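Local structure of sylvaticin (Pythium sylvaticum, 2POS) at residues Thr4-Phe9 with Asp77-Val82; Val26-Asp29 with Trp33-Leu36; Ala39-Pro44 with Lys83-Glu88; Lys48-Cys51 with Glu55-Thr58. The protein is a secreted alpha-elicitin-like protein that probably carries sterols or similar lipids and may elicit defence responses in plants. One frame throughout, in Å; residues are numbered along the deposited sequence.

Contact 1: residues Thr4-Phe9 with Asp77-Val82; sequences TKECAF and DVRLNV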
loop_
_atom_site.group_PDB
_atom_site.type_symbol
_atom_site.label_atom_id
_atom_site.label_comp_id
_atom_site.label_asym_id
_atom_site.label_seq_id
_atom_site.Cartn_x
_atom_site.Cartn_y
_atom_site.Cartn_z
ATOM N N THR A 4 14.495 4.034 -8.595
ATOM C CA THR A 4 14.612 4.714 -9.889
ATOM C C THR A 4 13.766 4.049 -10.967
ATOM O O THR A 4 12.992 4.714 -11.665
ATOM C CB THR A 4 16.082 4.789 -10.358
ATOM O OG1 THR A 4 16.853 5.494 -9.379
ATOM C CG2 THR A 4 16.185 5.511 -11.703
ATOM N N LYS A 5 13.924 2.739 -11.105
ATOM C CA LYS A 5 13.199 1.982 -12.117
ATOM C C LYS A 5 11.700 2.063 -11.865
ATOM O O LYS A 5 11.225 1.755 -10.768
ATOM C CB LYS A 5 13.686 0.538 -12.115
ATOM C CG LYS A 5 13.130 -0.352 -13.206
ATOM C CD LYS A 5 13.981 -1.623 -13.339
ATOM C CE LYS A 5 13.920 -2.491 -12.087
ATOM N NZ LYS A 5 14.758 -3.727 -12.201
ATOM N N GLU A 6 10.964 2.481 -12.889
ATOM C CA GLU A 6 9.512 2.640 -12.791
ATOM C C GLU A 6 8.767 1.388 -13.246
ATOM O O GLU A 6 9.205 0.691 -14.169
ATOM C CB GLU A 6 9.052 3.894 -13.549
ATOM C CG GLU A 6 9.519 5.170 -12.851
ATOM C CD GLU A 6 9.406 6.439 -13.680
ATOM O OE1 GLU A 6 8.722 6.441 -14.723
ATOM O OE2 GLU A 6 10.014 7.444 -13.263
ATOM N N CYS A 7 7.654 1.098 -12.571
ATOM C CA CYS A 7 6.794 -0.018 -12.921
ATOM C C CYS A 7 6.095 0.287 -14.233
ATOM O O CYS A 7 5.734 1.437 -14.499
ATOM C CB CYS A 7 5.702 -0.234 -11.865
ATOM S SG CYS A 7 6.256 -0.365 -10.158
ATOM N N ALA A 8 5.901 -0.750 -15.034
ATOM C CA ALA A 8 4.993 -0.685 -16.175
ATOM C C ALA A 8 3.589 -0.392 -15.652
ATOM O O ALA A 8 3.253 -0.750 -14.520
ATOM C CB ALA A 8 5.013 -1.996 -16.929
ATOM N N PHE A 9 2.764 0.257 -16.468
ATOM C CA PHE A 9 1.416 0.605 -16.022
ATOM C C PHE A 9 0.618 -0.635 -15.613
ATOM O O PHE A 9 -0.250 -0.555 -14.739
ATOM C CB PHE A 9 0.658 1.413 -17.088
ATOM C CG PHE A 9 -0.655 1.961 -16.603
ATOM C CD1 PHE A 9 -0.703 3.142 -15.875
ATOM C CD2 PHE A 9 -1.845 1.288 -16.862
ATOM C CE1 PHE A 9 -1.914 3.647 -15.417
ATOM C CE2 PHE A 9 -3.059 1.783 -16.404
ATOM C CZ PHE A 9 -3.095 2.961 -15.681
ATOM N N ASP A 77 1.830 12.817 -9.518
ATOM C CA ASP A 77 3.002 13.195 -8.732
ATOM C C ASP A 77 3.311 12.218 -7.603
ATOM O O ASP A 77 4.341 12.340 -6.930
ATOM C CB ASP A 77 2.829 14.611 -8.181
ATOM C CG ASP A 77 3.014 15.659 -9.241
ATOM O OD1 ASP A 77 3.430 15.281 -10.359
ATOM O OD2 ASP A 77 2.753 16.852 -8.971
ATOM N N VAL A 78 2.416 11.252 -7.404
ATOM C CA VAL A 78 2.595 10.229 -6.379
ATOM C C VAL A 78 3.542 9.157 -6.899
ATOM O O VAL A 78 3.359 8.631 -8.003
ATOM C CB VAL A 78 1.249 9.601 -5.948
ATOM C CG1 VAL A 78 1.476 8.426 -4.983
ATOM C CG2 VAL A 78 0.356 10.660 -5.316
ATOM N N ARG A 79 4.567 8.868 -6.105
ATOM C CA ARG A 79 5.544 7.845 -6.438
ATOM C C ARG A 79 5.771 6.981 -5.214
ATOM O O ARG A 79 6.115 7.482 -4.144
ATOM C CB ARG A 79 6.866 8.482 -6.877
ATOM C CG ARG A 79 6.786 9.302 -8.151
ATOM C CD ARG A 79 8.036 10.154 -8.319
ATOM N NE ARG A 79 9.262 9.372 -8.162
ATOM C CZ ARG A 79 9.864 8.699 -9.139
ATOM N NH1 ARG A 79 9.361 8.705 -10.369
ATOM N NH2 ARG A 79 10.975 8.022 -8.884
ATOM N N LEU A 80 5.551 5.682 -5.361
ATOM C CA LEU A 80 5.853 4.767 -4.272
ATOM C C LEU A 80 6.243 3.405 -4.808
ATOM O O LEU A 80 5.855 3.008 -5.906
ATOM C CB LEU A 80 4.670 4.627 -3.310
ATOM C CG LEU A 80 3.544 3.664 -3.725
ATOM C CD1 LEU A 80 2.614 3.385 -2.556
ATOM C CD2 LEU A 80 2.779 4.200 -4.931
ATOM N N ASN A 81 7.032 2.707 -4.009
ATOM C CA ASN A 81 7.367 1.322 -4.253
ATOM C C ASN A 81 6.459 0.474 -3.363
ATOM O O ASN A 81 6.625 0.433 -2.147
ATOM C CB ASN A 81 8.838 1.115 -3.905
ATOM C CG ASN A 81 9.321 -0.288 -4.180
ATOM O OD1 ASN A 81 8.615 -1.266 -3.927
ATOM N ND2 ASN A 81 10.553 -0.398 -4.679
ATOM N N VAL A 82 5.480 -0.177 -3.985
ATOM C CA VAL A 82 4.466 -0.947 -3.254
ATOM C C VAL A 82 5.072 -2.136 -2.503
ATOM O O VAL A 82 4.636 -2.459 -1.399
ATOM C CB VAL A 82 3.311 -1.432 -4.181
ATOM C CG1 VAL A 82 2.334 -2.311 -3.401
ATOM C CG2 VAL A 82 2.582 -0.249 -4.781
HETATM O O HOH W 1 12.125 7.251 -11.478
#

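Contact 2: residues Val26-Asp29 with Trp33-Leu36; sequences VCQD and WQML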
loop_
_atom_site.group_PDB
_atom_site.type_symbol
_atom_site.label_atom_id
_atom_site.label_comp_id
_atom_site.label_asym_id
_atom_site.label_seq_id
_atom_site.Cartn_x
_atom_site.Cartn_y
_atom_site.Cartn_z
ATOM N N VAL A 26 -11.975 -0.463 5.220
ATOM C CA VAL A 26 -11.834 -0.306 6.671
ATOM C C VAL A 26 -10.508 0.357 7.034
ATOM O O VAL A 26 -10.471 1.272 7.856
ATOM C CB VAL A 26 -11.986 -1.640 7.438
ATOM C CG1 VAL A 26 -11.774 -1.424 8.945
ATOM C CG2 VAL A 26 -13.346 -2.251 7.173
ATOM N N CYS A 27 -9.426 -0.094 6.401
ATOM C CA CYS A 27 -8.101 0.453 6.677
ATOM C C CYS A 27 -7.998 1.914 6.246
ATOM O O CYS A 27 -7.509 2.750 7.010
ATOM C CB CYS A 27 -7.022 -0.389 5.993
ATOM S SG CYS A 27 -5.335 0.187 6.303
ATOM N N GLN A 28 -8.479 2.218 5.040
ATOM C CA GLN A 28 -8.429 3.577 4.502
ATOM C C GLN A 28 -9.267 4.542 5.336
ATOM O O GLN A 28 -8.798 5.632 5.689
ATOM C CB GLN A 28 -8.877 3.601 3.034
ATOM C CG GLN A 28 -7.904 2.882 2.088
ATOM C CD GLN A 28 -8.310 2.987 0.629
ATOM O OE1 GLN A 28 -7.464 2.930 -0.262
ATOM N NE2 GLN A 28 -9.612 3.137 0.376
ATOM N N ASP A 29 -10.482 4.129 5.686
ATOM C CA ASP A 29 -11.359 4.973 6.502
ATOM C C ASP A 29 -10.824 5.195 7.912
ATOM O O ASP A 29 -10.958 6.288 8.457
ATOM C CB ASP A 29 -12.772 4.387 6.571
ATOM C CG ASP A 29 -13.509 4.462 5.239
ATOM O OD1 ASP A 29 -12.979 5.059 4.278
ATOM O OD2 ASP A 29 -14.630 3.921 5.155
ATOM N N TRP A 33 -5.189 7.066 5.208
ATOM C CA TRP A 33 -4.246 6.690 4.144
ATOM C C TRP A 33 -4.975 5.972 3.023
ATOM O O TRP A 33 -5.770 5.066 3.277
ATOM C CB TRP A 33 -3.133 5.785 4.681
ATOM C CG TRP A 33 -2.262 5.191 3.606
ATOM C CD1 TRP A 33 -1.303 5.836 2.884
ATOM C CD2 TRP A 33 -2.271 3.835 3.138
ATOM N NE1 TRP A 33 -0.707 4.968 1.995
ATOM C CE2 TRP A 33 -1.285 3.733 2.130
ATOM C CE3 TRP A 33 -3.015 2.698 3.474
ATOM C CZ2 TRP A 33 -1.024 2.536 1.453
ATOM C CZ3 TRP A 33 -2.757 1.504 2.799
ATOM C CH2 TRP A 33 -1.767 1.433 1.808
ATOM N N GLN A 34 -4.685 6.359 1.784
ATOM C CA GLN A 34 -5.337 5.749 0.631
ATOM C C GLN A 34 -4.374 4.910 -0.200
ATOM O O GLN A 34 -3.271 5.355 -0.525
ATOM C CB GLN A 34 -6.004 6.812 -0.250
ATOM C CG GLN A 34 -6.868 7.838 0.514
ATOM C CD GLN A 34 -7.976 7.206 1.361
ATOM O OE1 GLN A 34 -8.176 7.574 2.529
ATOM N NE2 GLN A 34 -8.703 6.260 0.776
ATOM N N MET A 35 -4.817 3.699 -0.538
ATOM C CA MET A 35 -4.108 2.806 -1.451
ATOM C C MET A 35 -4.719 2.917 -2.852
ATOM O O MET A 35 -3.997 2.884 -3.842
ATOM C CB MET A 35 -4.169 1.358 -0.944
ATOM C CG MET A 35 -3.454 0.315 -1.817
ATOM S SD MET A 35 -1.645 0.472 -1.806
ATOM C CE MET A 35 -1.307 1.052 -3.475
ATOM N N LEU A 36 -6.043 3.038 -2.929
ATOM C CA LEU A 36 -6.730 3.212 -4.214
ATOM C C LEU A 36 -7.672 4.424 -4.186
ATOM O O LEU A 36 -8.695 4.396 -3.502
ATOM C CB LEU A 36 -7.528 1.958 -4.599
ATOM C CG LEU A 36 -6.812 0.616 -4.764
ATOM C CD1 LEU A 36 -7.819 -0.460 -5.129
ATOM C CD2 LEU A 36 -5.717 0.695 -5.805
HETATM O O HOH W 2 -10.636 2.993 -2.453
#

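Contact 3: residues Ala39-Pro44 with Lys83-Glu88; sequences AGYPTP and KKLVTE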
loop_
_atom_site.group_PDB
_atom_site.type_symbol
_atom_site.label_atom_id
_atom_site.label_comp_id
_atom_site.label_asym_id
_atom_site.label_seq_id
_atom_site.Cartn_x
_atom_site.Cartn_y
_atom_site.Cartn_z
ATOM N N ALA A 39 -2.158 7.334 -2.435
ATOM C CA ALA A 39 -1.658 8.598 -1.892
ATOM C C ALA A 39 -0.145 8.590 -1.695
ATOM O O ALA A 39 0.463 9.653 -1.510
ATOM C CB ALA A 39 -2.346 8.915 -0.581
ATOM N N GLY A 40 0.453 7.398 -1.725
ATOM C CA GLY A 40 1.881 7.246 -1.446
ATOM C C GLY A 40 2.133 6.498 -0.153
ATOM O O GLY A 40 1.362 5.610 0.221
ATOM N N TYR A 41 3.217 6.845 0.534
ATOM C CA TYR A 41 3.527 6.201 1.803
ATOM C C TYR A 41 2.716 6.847 2.907
ATOM O O TYR A 41 2.494 8.061 2.870
ATOM C CB TYR A 41 5.021 6.294 2.133
ATOM C CG TYR A 41 5.901 5.618 1.111
ATOM C CD1 TYR A 41 6.626 6.368 0.197
ATOM C CD2 TYR A 41 5.986 4.228 1.051
ATOM C CE1 TYR A 41 7.430 5.751 -0.750
ATOM C CE2 TYR A 41 6.786 3.595 0.109
ATOM C CZ TYR A 41 7.505 4.365 -0.786
ATOM O OH TYR A 41 8.301 3.751 -1.720
ATOM N N PRO A 42 2.265 6.043 3.894
ATOM C CA PRO A 42 1.529 6.622 5.019
ATOM C C PRO A 42 2.400 7.635 5.748
ATOM O O PRO A 42 3.607 7.412 5.907
ATOM C CB PRO A 42 1.277 5.415 5.928
ATOM C CG PRO A 42 1.388 4.219 5.042
ATOM C CD PRO A 42 2.397 4.580 4.013
ATOM N N THR A 43 1.793 8.741 6.167
ATOM C CA THR A 43 2.443 9.690 7.071
ATOM C C THR A 43 2.564 9.027 8.444
ATOM O O THR A 43 1.907 8.016 8.701
ATOM C CB THR A 43 1.621 10.991 7.200
ATOM O OG1 THR A 43 0.355 10.700 7.809
ATOM C CG2 THR A 43 1.402 11.633 5.836
ATOM N N PRO A 44 3.423 9.567 9.331
ATOM C CA PRO A 44 3.517 8.983 10.672
ATOM C C PRO A 44 2.171 8.930 11.407
ATOM O O PRO A 44 1.898 7.943 12.092
ATOM C CB PRO A 44 4.501 9.915 11.384
ATOM C CG PRO A 44 5.358 10.451 10.257
ATOM C CD PRO A 44 4.380 10.675 9.147
ATOM N N LYS A 83 6.072 -2.788 -3.089
ATOM C CA LYS A 83 6.728 -3.909 -2.416
ATOM C C LYS A 83 7.455 -3.435 -1.152
ATOM O O LYS A 83 7.390 -4.085 -0.105
ATOM C CB LYS A 83 7.679 -4.646 -3.359
ATOM C CG LYS A 83 8.114 -6.004 -2.832
ATOM C CD LYS A 83 9.021 -6.723 -3.816
ATOM C CE LYS A 83 9.488 -8.039 -3.229
ATOM N NZ LYS A 83 10.469 -8.708 -4.138
ATOM N N LYS A 84 8.136 -2.295 -1.248
ATOM C CA LYS A 84 8.755 -1.675 -0.076
ATOM C C LYS A 84 7.707 -1.406 0.999
ATOM O O LYS A 84 7.876 -1.795 2.156
ATOM C CB LYS A 84 9.442 -0.379 -0.478
ATOM C CG LYS A 84 10.063 0.395 0.681
ATOM C CD LYS A 84 10.744 1.626 0.120
ATOM C CE LYS A 84 11.486 2.395 1.181
ATOM N NZ LYS A 84 12.075 3.603 0.556
ATOM N N LEU A 85 6.618 -0.754 0.595
ATOM C CA LEU A 85 5.551 -0.394 1.519
ATOM C C LEU A 85 5.098 -1.601 2.319
ATOM O O LEU A 85 5.060 -1.569 3.562
ATOM C CB LEU A 85 4.366 0.194 0.736
ATOM C CG LEU A 85 3.021 0.277 1.474
ATOM C CD1 LEU A 85 3.081 1.384 2.490
ATOM C CD2 LEU A 85 1.864 0.485 0.486
ATOM N N VAL A 86 4.763 -2.677 1.618
ATOM C CA VAL A 86 4.121 -3.809 2.290
ATOM C C VAL A 86 5.114 -4.649 3.082
ATOM O O VAL A 86 4.747 -5.242 4.088
ATOM C CB VAL A 86 3.254 -4.688 1.337
ATOM C CG1 VAL A 86 2.161 -3.849 0.715
ATOM C CG2 VAL A 86 4.101 -5.375 0.265
ATOM N N THR A 87 6.370 -4.688 2.635
ATOM C CA THR A 87 7.388 -5.489 3.310
ATOM C C THR A 87 7.810 -4.807 4.609
ATOM O O THR A 87 8.004 -5.470 5.632
ATOM C CB THR A 87 8.601 -5.728 2.399
ATOM O OG1 THR A 87 8.168 -6.362 1.190
ATOM C CG2 THR A 87 9.624 -6.623 3.081
ATOM N N GLU A 88 7.916 -3.482 4.569
ATOM C CA GLU A 88 8.364 -2.719 5.729
ATOM C C GLU A 88 7.260 -2.374 6.724
ATOM O O GLU A 88 7.553 -1.916 7.833
ATOM C CB GLU A 88 9.095 -1.453 5.283
ATOM C CG GLU A 88 10.425 -1.754 4.592
ATOM C CD GLU A 88 11.282 -0.531 4.362
ATOM O OE1 GLU A 88 10.741 0.599 4.328
ATOM O OE2 GLU A 88 12.514 -0.711 4.210
#

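Contact 4: residues Lys48-Cys51 with Glu55-Thr58; sequences KLMC and ECFT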
loop_
_atom_site.group_PDB
_atom_site.type_symbol
_atom_site.label_atom_id
_atom_site.label_comp_id
_atom_site.label_asym_id
_atom_site.label_seq_id
_atom_site.Cartn_x
_atom_site.Cartn_y
_atom_site.Cartn_z
ATOM N N LYS A 48 0.429 5.394 12.521
ATOM C CA LYS A 48 -0.032 5.191 13.894
ATOM C C LYS A 48 -1.412 4.544 13.904
ATOM O O LYS A 48 -1.643 3.547 14.593
ATOM C CB LYS A 48 -0.103 6.541 14.621
ATOM C CG LYS A 48 -0.481 6.476 16.101
ATOM C CD LYS A 48 0.730 6.526 17.023
ATOM C CE LYS A 48 1.190 5.129 17.425
ATOM N NZ LYS A 48 2.313 5.153 18.406
ATOM N N LEU A 49 -2.321 5.133 13.137
ATOM C CA LEU A 49 -3.682 4.626 13.022
ATOM C C LEU A 49 -3.726 3.240 12.382
ATOM O O LEU A 49 -4.413 2.355 12.875
ATOM C CB LEU A 49 -4.551 5.615 12.246
ATOM C CG LEU A 49 -4.977 6.862 13.035
ATOM C CD1 LEU A 49 -5.351 8.008 12.104
ATOM C CD2 LEU A 49 -6.133 6.524 13.972
ATOM N N MET A 50 -2.965 3.053 11.303
ATOM C CA MET A 50 -2.905 1.760 10.615
ATOM C C MET A 50 -2.420 0.654 11.543
ATOM O O MET A 50 -2.980 -0.445 11.557
ATOM C CB MET A 50 -1.969 1.840 9.408
ATOM C CG MET A 50 -2.514 2.652 8.257
ATOM S SD MET A 50 -1.298 2.848 6.945
ATOM C CE MET A 50 -1.357 1.226 6.192
ATOM N N CYS A 51 -1.380 0.956 12.321
ATOM C CA CYS A 51 -0.764 -0.025 13.210
ATOM C C CYS A 51 -1.693 -0.501 14.331
ATOM O O CYS A 51 -1.451 -1.545 14.922
ATOM C CB CYS A 51 0.553 0.516 13.777
ATOM S SG CYS A 51 1.828 0.711 12.496
ATOM N N GLU A 55 -7.479 -4.586 10.353
ATOM C CA GLU A 55 -7.778 -4.657 8.924
ATOM C C GLU A 55 -6.656 -4.111 8.047
ATOM O O GLU A 55 -6.515 -4.519 6.892
ATOM C CB GLU A 55 -9.090 -3.946 8.616
ATOM C CG GLU A 55 -10.320 -4.703 9.134
ATOM C CD GLU A 55 -10.698 -4.372 10.575
ATOM O OE1 GLU A 55 -9.971 -3.621 11.272
ATOM O OE2 GLU A 55 -11.754 -4.874 11.013
ATOM N N CYS A 56 -5.863 -3.187 8.589
ATOM C CA CYS A 56 -4.684 -2.707 7.858
ATOM C C CYS A 56 -3.637 -3.805 7.686
ATOM O O CYS A 56 -3.026 -3.922 6.630
ATOM C CB CYS A 56 -4.091 -1.463 8.514
ATOM S SG CYS A 56 -5.141 -0.017 8.331
ATOM N N PHE A 57 -3.458 -4.637 8.707
ATOM C CA PHE A 57 -2.582 -5.808 8.585
ATOM C C PHE A 57 -3.133 -6.798 7.562
ATOM O O PHE A 57 -2.384 -7.354 6.761
ATOM C CB PHE A 57 -2.382 -6.482 9.942
ATOM C CG PHE A 57 -1.592 -5.649 10.910
ATOM C CD1 PHE A 57 -2.215 -4.654 11.660
ATOM C CD2 PHE A 57 -0.223 -5.849 11.063
ATOM C CE1 PHE A 57 -1.487 -3.868 12.551
ATOM C CE2 PHE A 57 0.513 -5.068 11.962
ATOM C CZ PHE A 57 -0.120 -4.082 12.702
ATOM N N THR A 58 -4.448 -7.007 7.593
ATOM C CA THR A 58 -5.119 -7.849 6.607
ATOM C C THR A 58 -4.909 -7.299 5.199
ATOM O O THR A 58 -4.582 -8.051 4.270
ATOM C CB THR A 58 -6.629 -7.973 6.917
ATOM O OG1 THR A 58 -6.782 -8.470 8.254
ATOM C CG2 THR A 58 -7.324 -8.927 5.935
#

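Contact 1: residues Thr4-Phe9 with Asp77-Val82
The guanidinium of Arg-79 is approached at its edge by the carboxylate of Glu-6, with OE2 lying in the guanidinium plane, and a bridging water sits at the edge as well. The planes of the two groups are 70° apart, and one nitrogen-oxygen pair makes the direct salt bridge. It joins the N-terminal loop to the small antiparallel hairpin of strands 73-75 and 78-80 in the elicitin fold. From NH1 of Arg-79 to OE2 of Glu-6 the distance is 3.2 Å, with an N-H...O angle of 153°. Although OE2 is in plane for the arginine, NH1 approaches it from above the carboxylate plane.

Long, flexible residues suit this surface site, because the backbones stay apart and only the charged ends meet. Glu-6 runs extended beyond CG, whereas Arg-79 bends at chi3 (50°), which brings its guanidinium round to the carboxylate. Both side chains also touch Val-74 of strand 73-75. Nearby, backbone bonds from Lys-5 and Cys-7 to Ile-72 and the Cys-7 to Cys-71 disulfide hold the loop in place.

The water ties three groups together and gives the guanidinium a second hold, through NH2, which should restrict its rotation. NH2 of Arg-79 donates to it at 2.9 Å, and the water gives its own hydrogens to OE2 of Glu-6 at 2.8 Å and to the backbone O of Thr-4 at 2.7 Å.

Contact 2: residues Val26-Asp29 with Trp33-Leu36
Gln-28, on helix 22-31, reaches across to the chain of Met-35 and Leu-36 and pins the loop that follows this helix back against it, a buried fold-back within the helical elicitin fold. OE1 of Gln-28 accepts hydrogen bonds from two consecutive backbone N-H groups: Met-35 N at 2.8 Å, tilted 22° from the carbonyl plane, and Leu-36 N at 3.0 Å, almost in line with the C=O bond and nearly straight at 173°. A glutamine suits the place because its chain, extended beyond CG (chi2 -176°), is long enough to carry the amide from the helix to the loop, and a carbonyl oxygen can accept both donors without burying a charge. The two bonds fix the amide's rotation.

A weaker contact lies nearer the helix backbone. The carbonyl O of Trp-33 is buried without a conventional hydrogen-bond partner; CA of Gln-28 makes a C-H...O contact with it at 3.3 Å.

Contacts around the indole are of two sorts. Cys-27 SG, disulfide-bonded to Cys-56, lies at the ring's edge, an apolar contact 4.4 Å from Trp-33 CE3. The backbone N of Met-35 stands 4.2 Å above the plane of the Trp-33 ring, over its centre, while its N-H is used by Gln-28 OE1. The indole NE1 is satisfied by Gly-40 O, so this wide, mainly apolar ring can be buried among the helices.

A bridging water accepts from Gln-28 NE2 at 3.0 Å and donates to Leu-36 O at 2.6 Å.

Contact 3: residues Ala39-Pro44 with Lys83-Glu88
The backbones approach most closely at Tyr-41 and Leu-85, whose CA atoms are 6.9 Å apart, where the irregular loop 39-44 lies against the start of helix 82-92. That spacing leaves contact to the side chains alone. Just before Tyr-41, Gly-40 takes backbone angles (phi 112°, psi -148°) that would jam a CB against the preceding carbonyl O, so glycine suits this bend.

Leu-85 carries the apolar part. Its CG stands anti to the backbone N (chi1 164°), and CD1 meets the ring of Pro-42 at CD, 3.6 Å away; the two side chains approach at a slant. The proline presents a rigid hydrocarbon surface and stiffens the loop, while Leu-85 also packs on Trp-33. Beside them Tyr-41 brings CE2 to within 4.2 Å of Leu-85 CB, and Tyr-41 OH lies 3.7 Å from Lys-84 CD. Tyrosine and lysine cross nearly at right angles, the extended lysine chain laying its CD methylene against the phenol oxygen.

The polar ends find their partners beyond the contact: Tyr-41 OH bonds Asn-81 N, at the N-cap of the same helix, and Lys-84 NZ makes a salt bridge with Glu-3.

The chemistry implies a division of labour: Leu-85 is buried, and the partly exposed Tyr-41 and Lys-84 border it, meeting through a methylene and the hydroxyl oxygen yet keeping their polar groups bonded.

Contact 4: residues Lys48-Cys51 with Glu55-Thr58
Cys-56 faces Met-50 across the short connection between helices 44-51 and 54-64, with CA atoms 5.5 Å apart, the closest CA pair across the two segments. Its CB bond points toward the other helix, bringing CB to within 3.4 Å of the carbonyl O of Met-50. SG then lies against the methionine side chain, 3.7 Å from Met-50 CG. Cysteine is small enough for this close passage, and its sulfur goes on to form the disulfide with Cys-27 of helix 22-31, so one residue packs against its neighbour helix while being bonded to another. Met-50 suits the other side: its chain bends at chi3 (76°), and its flexible, apolar end is buried where it also touches Trp-33, Pro-42 and Phe-89.

Next comes Phe-57, whose ring reaches toward Cys-51. CG lies beside the backbone N (chi1 -68°), and the ring turns its edge to the carbonyl O of Cys-51, which lies in the ring plane 3.3 Å from CE1 and 3.6 Å from CZ. The slightly positive rim of an aromatic ring is a reasonable neighbour for a carbonyl oxygen, although no hydrogen bond forms across this contact. Phe-57 also meets Phe-89 edge-to-face, bringing in helix 82-92; Cys-51 is disulfide-bonded to Cys-93, just after that helix.

Two consecutive helices packed at their junction, with one cystine going to helix 22-31 and the other to the chain just after helix 82-92, are characteristic of the mainly helical, disulfide-rich elicitin fold.

From the N terminus, the chain opens contact 1 at residues 4-9 and closes it only at 77-82, enclosing contacts 2 and 4 in that long excursion. Contact 2 is local, closing a short return after helix 22-31 before contacts 3 and 4 open. Contact 3 then opens at 39-44 and closes at 83-88, beyond contact 1, so the two cross; contact 4, another short return between helices, lies within its span. Contact 3 touches all the others: the hairpin's exit in contact 1, the indole of contact 2 and, through Pro-42 on Met-50, contact 4. Together they tie the N-terminal loop, hairpin and helices into one body.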